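Local coordinates for protein vestitone reductase (Medicago sativa, PDB 2P4H) that catalyses the stereospecific, NADPH-dependent reduction of (3R)-vestitone to DMI, the penultimate step in the biosynthesis of the phytoalexin medicarpin in plant defence, at residues K205-V208 with L209-K213; Q271-V275 with D276-E280. One frame throughout, in Å; residues are numbered along the deposited sequence.

Contact 1 of 2, residues K205-V208 with L209-K213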
loop_
_atom_site.group_PDB
_atom_site.type_symbol
_atom_site.label_atom_id
_atom_site.label_comp_id
_atom_site.label_asym_id
_atom_site.label_seq_id
_atom_site.Cartn_x
_atom_site.Cartn_y
_atom_site.Cartn_z
ATOM N N LYS A 205 1.704 -0.915 -14.101
ATOM C CA LYS A 205 3.156 -0.918 -14.208
ATOM C C LYS A 205 3.741 -2.321 -14.080
ATOM O O LYS A 205 4.660 -2.683 -14.814
ATOM C CB LYS A 205 3.766 0.002 -13.147
ATOM C CG LYS A 205 3.449 1.472 -13.373
ATOM C CD LYS A 205 4.091 2.351 -12.319
ATOM C CE LYS A 205 3.785 3.814 -12.586
ATOM N NZ LYS A 205 4.161 4.202 -13.973
ATOM N N ALA A 206 3.210 -3.109 -13.149
ATOM C CA ALA A 206 3.693 -4.472 -12.939
ATOM C C ALA A 206 3.432 -5.371 -14.147
ATOM O O ALA A 206 4.162 -6.340 -14.379
ATOM C CB ALA A 206 3.036 -5.068 -11.696
ATOM N N LEU A 207 2.392 -5.049 -14.914
ATOM C CA LEU A 207 2.033 -5.845 -16.086
ATOM C C LEU A 207 2.513 -5.240 -17.401
ATOM O O LEU A 207 1.975 -5.541 -18.465
ATOM C CB LEU A 207 0.515 -6.045 -16.140
ATOM C CG LEU A 207 -0.105 -6.838 -14.986
ATOM C CD1 LEU A 207 -1.586 -7.064 -15.257
ATOM C CD2 LEU A 207 0.613 -8.174 -14.831
ATOM N N VAL A 208 3.540 -4.402 -17.330
ATOM C CA VAL A 208 4.072 -3.756 -18.520
ATOM C C VAL A 208 4.417 -4.734 -19.652
ATOM O O VAL A 208 4.234 -4.411 -20.827
ATOM C CB VAL A 208 5.313 -2.890 -18.164
ATOM C CG1 VAL A 208 6.424 -3.758 -17.596
ATOM C CG2 VAL A 208 5.787 -2.128 -19.391
ATOM N N LEU A 209 4.896 -5.928 -19.314
ATOM C CA LEU A 209 5.254 -6.890 -20.356
ATOM C C LEU A 209 4.056 -7.493 -21.094
ATOM O O LEU A 209 4.205 -7.980 -22.216
ATOM C CB LEU A 209 6.134 -8.010 -19.784
ATOM C CG LEU A 209 7.528 -7.613 -19.284
ATOM C CD1 LEU A 209 8.285 -8.878 -18.893
ATOM C CD2 LEU A 209 8.293 -6.851 -20.363
ATOM N N VAL A 210 2.876 -7.463 -20.483
ATOM C CA VAL A 210 1.689 -8.008 -21.144
ATOM C C VAL A 210 0.661 -6.945 -21.518
ATOM O O VAL A 210 -0.199 -7.186 -22.367
ATOM C CB VAL A 210 0.981 -9.073 -20.275
ATOM C CG1 VAL A 210 1.906 -10.257 -20.045
ATOM C CG2 VAL A 210 0.543 -8.466 -18.958
ATOM N N LEU A 211 0.753 -5.775 -20.889
ATOM C CA LEU A 211 -0.177 -4.669 -21.134
ATOM C C LEU A 211 0.439 -3.518 -21.916
ATOM O O LEU A 211 -0.257 -2.812 -22.648
ATOM C CB LEU A 211 -0.706 -4.113 -19.808
ATOM C CG LEU A 211 -1.803 -4.874 -19.066
ATOM C CD1 LEU A 211 -2.021 -4.263 -17.691
ATOM C CD2 LEU A 211 -3.079 -4.817 -19.881
ATOM N N GLY A 212 1.742 -3.320 -21.748
ATOM C CA GLY A 212 2.402 -2.228 -22.434
ATOM C C GLY A 212 3.401 -2.643 -23.492
ATOM O O GLY A 212 3.498 -3.815 -23.855
ATOM N N LYS A 213 4.142 -1.662 -23.992
ATOM C CA LYS A 213 5.149 -1.903 -25.011
ATOM C C LYS A 213 6.530 -1.605 -24.448
ATOM O O LYS A 213 6.659 -1.063 -23.350
ATOM C CB LYS A 213 4.879 -1.026 -26.234
ATOM C CG LYS A 213 3.563 -1.339 -26.929
ATOM C CD LYS A 213 3.298 -0.390 -28.085
ATOM C CE LYS A 213 3.132 1.041 -27.599
ATOM N NZ LYS A 213 2.831 1.972 -28.720
HETATM O O HOH W 1 5.091 -7.288 -16.729
#
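Leu209 follows directly on Val208, whose CG1 methyl lies 3.2 Å from Leu209 N. That N-H is given to a water, 2.9 Å from Leu209 N, which in turn donates to Ala206 O and so bridges the kink at Leu207, where helix 201-206 ends and the short helix 208-211 begins. Leu207 occupies the N-cap position of this second helix, and its carbonyl oxygen takes two backbone N-H groups. Val210 N comes to Leu207 O at 2.9 Å from well above the carbonyl plane, and its CG2 methyl, set between the backbone N and carbonyl carbon of Val210, rests over the same oxygen and against Leu207 CB. Leu211 N supplies the second bond, 2.7 Å from Leu207 O and nearly in line with the C=O. With chi1 at -78°, the Leu211 side chain runs back past this oxygen toward Leu207, and its CD1 presses on Leu207 CB at 3.5 Å, closer than usual van der Waals contact. Replacing Leu211 by an alanine would probably leave the flank of Leu207 CB and CD1 without its methyl cover. Gly212, the first residue to leave helical geometry, closes the turn through its N, 2.9 Å from Val208 O. Beyond it, the Lys213 amide is hydrogen-bonded to Gln216. Around this junction Leu207 packs on Phe309, Ile313 and Cys316 of helix 305-319, Leu209 meets helix 256-266, and Ala206 touches strand 189-191.

Contact 2 of 2, residues Q271-V275 with D276-E280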
loop_
_atom_site.group_PDB
_atom_site.type_symbol
_atom_site.label_atom_id
_atom_site.label_comp_id
_atom_site.label_asym_id
_atom_site.label_seq_id
_atom_site.Cartn_x
_atom_site.Cartn_y
_atom_site.Cartn_z
ATOM N N GLN A 271 2.221 -11.728 -26.431
ATOM C CA GLN A 271 3.500 -11.444 -27.065
ATOM C C GLN A 271 4.311 -10.761 -25.974
ATOM O O GLN A 271 4.048 -9.612 -25.615
ATOM C CB GLN A 271 3.314 -10.507 -28.263
ATOM C CG GLN A 271 2.934 -11.207 -29.568
ATOM C CD GLN A 271 1.750 -12.147 -29.420
ATOM O OE1 GLN A 271 1.829 -13.161 -28.725
ATOM N NE2 GLN A 271 0.645 -11.814 -30.078
ATOM N N ILE A 272 5.284 -11.482 -25.432
ATOM C CA ILE A 272 6.114 -10.966 -24.352
ATOM C C ILE A 272 7.579 -10.864 -24.742
ATOM O O ILE A 272 8.143 -11.799 -25.314
ATOM C CB ILE A 272 5.999 -11.878 -23.109
ATOM C CG1 ILE A 272 4.548 -11.906 -22.621
ATOM C CG2 ILE A 272 6.939 -11.400 -22.011
ATOM C CD1 ILE A 272 4.292 -12.904 -21.512
ATOM N N LEU A 273 8.194 -9.728 -24.431
ATOM C CA LEU A 273 9.603 -9.524 -24.733
ATOM C C LEU A 273 10.398 -10.623 -24.045
ATOM O O LEU A 273 10.202 -10.895 -22.859
ATOM C CB LEU A 273 10.071 -8.162 -24.217
ATOM C CG LEU A 273 9.542 -6.937 -24.963
ATOM C CD1 LEU A 273 9.818 -5.684 -24.157
ATOM C CD2 LEU A 273 10.204 -6.853 -26.332
ATOM N N THR A 274 11.297 -11.250 -24.791
ATOM C CA THR A 274 12.122 -12.321 -24.251
ATOM C C THR A 274 13.333 -11.782 -23.504
ATOM O O THR A 274 13.675 -10.600 -23.596
ATOM C CB THR A 274 12.658 -13.224 -25.371
ATOM O OG1 THR A 274 13.525 -12.455 -26.217
ATOM C CG2 THR A 274 11.514 -13.794 -26.200
ATOM N N VAL A 275 13.992 -12.666 -22.766
ATOM C CA VAL A 275 15.193 -12.289 -22.048
ATOM C C VAL A 275 16.195 -11.714 -23.055
ATOM O O VAL A 275 16.839 -10.702 -22.787
ATOM C CB VAL A 275 15.792 -13.518 -21.321
ATOM C CG1 VAL A 275 17.246 -13.269 -20.953
ATOM C CG2 VAL A 275 14.975 -13.809 -20.062
ATOM N N ASP A 276 16.316 -12.342 -24.223
ATOM C CA ASP A 276 17.259 -11.840 -25.220
ATOM C C ASP A 276 16.885 -10.436 -25.698
ATOM O O ASP A 276 17.758 -9.583 -25.866
ATOM C CB ASP A 276 17.341 -12.789 -26.418
ATOM C CG ASP A 276 18.543 -12.500 -27.298
ATOM O OD1 ASP A 276 19.671 -12.500 -26.769
ATOM O OD2 ASP A 276 18.361 -12.272 -28.510
ATOM N N GLU A 277 15.595 -10.195 -25.907
ATOM C CA GLU A 277 15.136 -8.886 -26.362
ATOM C C GLU A 277 15.308 -7.833 -25.272
ATOM O O GLU A 277 15.371 -6.635 -25.561
ATOM C CB GLU A 277 13.672 -8.969 -26.805
ATOM C CG GLU A 277 13.478 -9.838 -28.046
ATOM C CD GLU A 277 12.026 -10.009 -28.442
ATOM O OE1 GLU A 277 11.197 -10.349 -27.573
ATOM O OE2 GLU A 277 11.713 -9.818 -29.635
ATOM N N LEU A 278 15.409 -8.280 -24.023
ATOM C CA LEU A 278 15.580 -7.371 -22.891
ATOM C C LEU A 278 17.047 -7.134 -22.540
ATOM O O LEU A 278 17.348 -6.403 -21.599
ATOM C CB LEU A 278 14.845 -7.915 -21.660
ATOM C CG LEU A 278 13.318 -7.895 -21.741
ATOM C CD1 LEU A 278 12.712 -8.763 -20.647
ATOM C CD2 LEU A 278 12.836 -6.449 -21.631
ATOM N N LYS A 279 17.956 -7.747 -23.292
ATOM C CA LYS A 279 19.385 -7.589 -23.033
ATOM C C LYS A 279 19.812 -6.129 -23.033
ATOM O O LYS A 279 19.436 -5.362 -23.914
ATOM C CB LYS A 279 20.204 -8.364 -24.068
ATOM C CG LYS A 279 20.352 -9.843 -23.748
ATOM C CD LYS A 279 21.184 -10.560 -24.797
ATOM C CE LYS A 279 21.518 -11.977 -24.354
ATOM N NZ LYS A 279 20.299 -12.739 -23.985
ATOM N N GLU A 280 20.606 -5.754 -22.034
ATOM C CA GLU A 280 21.094 -4.386 -21.903
ATOM C C GLU A 280 19.959 -3.380 -21.734
ATOM O O GLU A 280 20.145 -2.185 -21.961
ATOM C CB GLU A 280 21.938 -3.997 -23.121
ATOM C CG GLU A 280 23.199 -4.823 -23.304
ATOM C CD GLU A 280 24.042 -4.338 -24.468
ATOM O OE1 GLU A 280 24.470 -3.164 -24.444
ATOM O OE2 GLU A 280 24.278 -5.128 -25.407
HETATM O O HOH W 2 8.795 -11.547 -27.997
#
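Thr274 and Glu277 clasp each other in a reciprocal capping-box arrangement, with the threonine hydroxyl and the glutamate carboxylate each receiving the other residue's backbone N-H; here it opens a single turn, which runs into a type I beta turn from Asp276 to Lys279. Glu277 N donates to Thr274 OG1 over 3.1 Å. In return Thr274 N points almost straight at Glu277 OE1, 2.9 Å away at 167°, and meets the lone pair anti to the other carboxylate oxygen. The threonine hydroxyl is placed for this by a chi1 of 64°, which sets OG1 between the backbone N and the carbonyl carbon, while the extended glutamate chain reaches back along the turn until its CG lies beside OG1. Glu277 OE1 also accepts from a water, 2.7 Å off, that donates to Ile272 O as well, so the carboxylate is linked to the backbone two residues before the threonine. Thr274 O is taken by Leu278 N at 2.9 Å, and the same N-H makes a weak second bond to Val275 O. Leu273 O is satisfied from outside the turn by the hydroxyl of Ser260 on helix 256-266. Apolar groups add to the contact: the side chains of Leu273 and Leu278 cross at about a right angle, CD1 of Leu273 meeting CD2 of Leu278, and both leucines also pack on Ile217. The beta turn is closed by Lys279 N, which donates to Asp276 O at 3.2 Å. The lysine chain bends at its last torsion, bringing Lys279 NZ to 2.9 Å from Asp276 OD1 in a salt bridge on that oxygen's anti lone pair.

Overall arrangement
The two contacts follow in series along the chain, neither nested nor crossing, and each closes a local turn. Contact 1 comes first, where the chain passes from helix 201-206 through helix 208-211 towards strand 219-226. After strand 245-248, the last of the parallel Rossmann-type sheet in sequence, and helix 256-266, contact 2 turns the surface loop that leads to strand 284-285. Their centres lie 13 Å apart, and they touch through Ile272, whose CD1 is 3.9 Å from Val210 CG1, and through Leu209 and Leu273. Helix 256-266 packs against both, tying the short helix to the loop at the periphery of the chain.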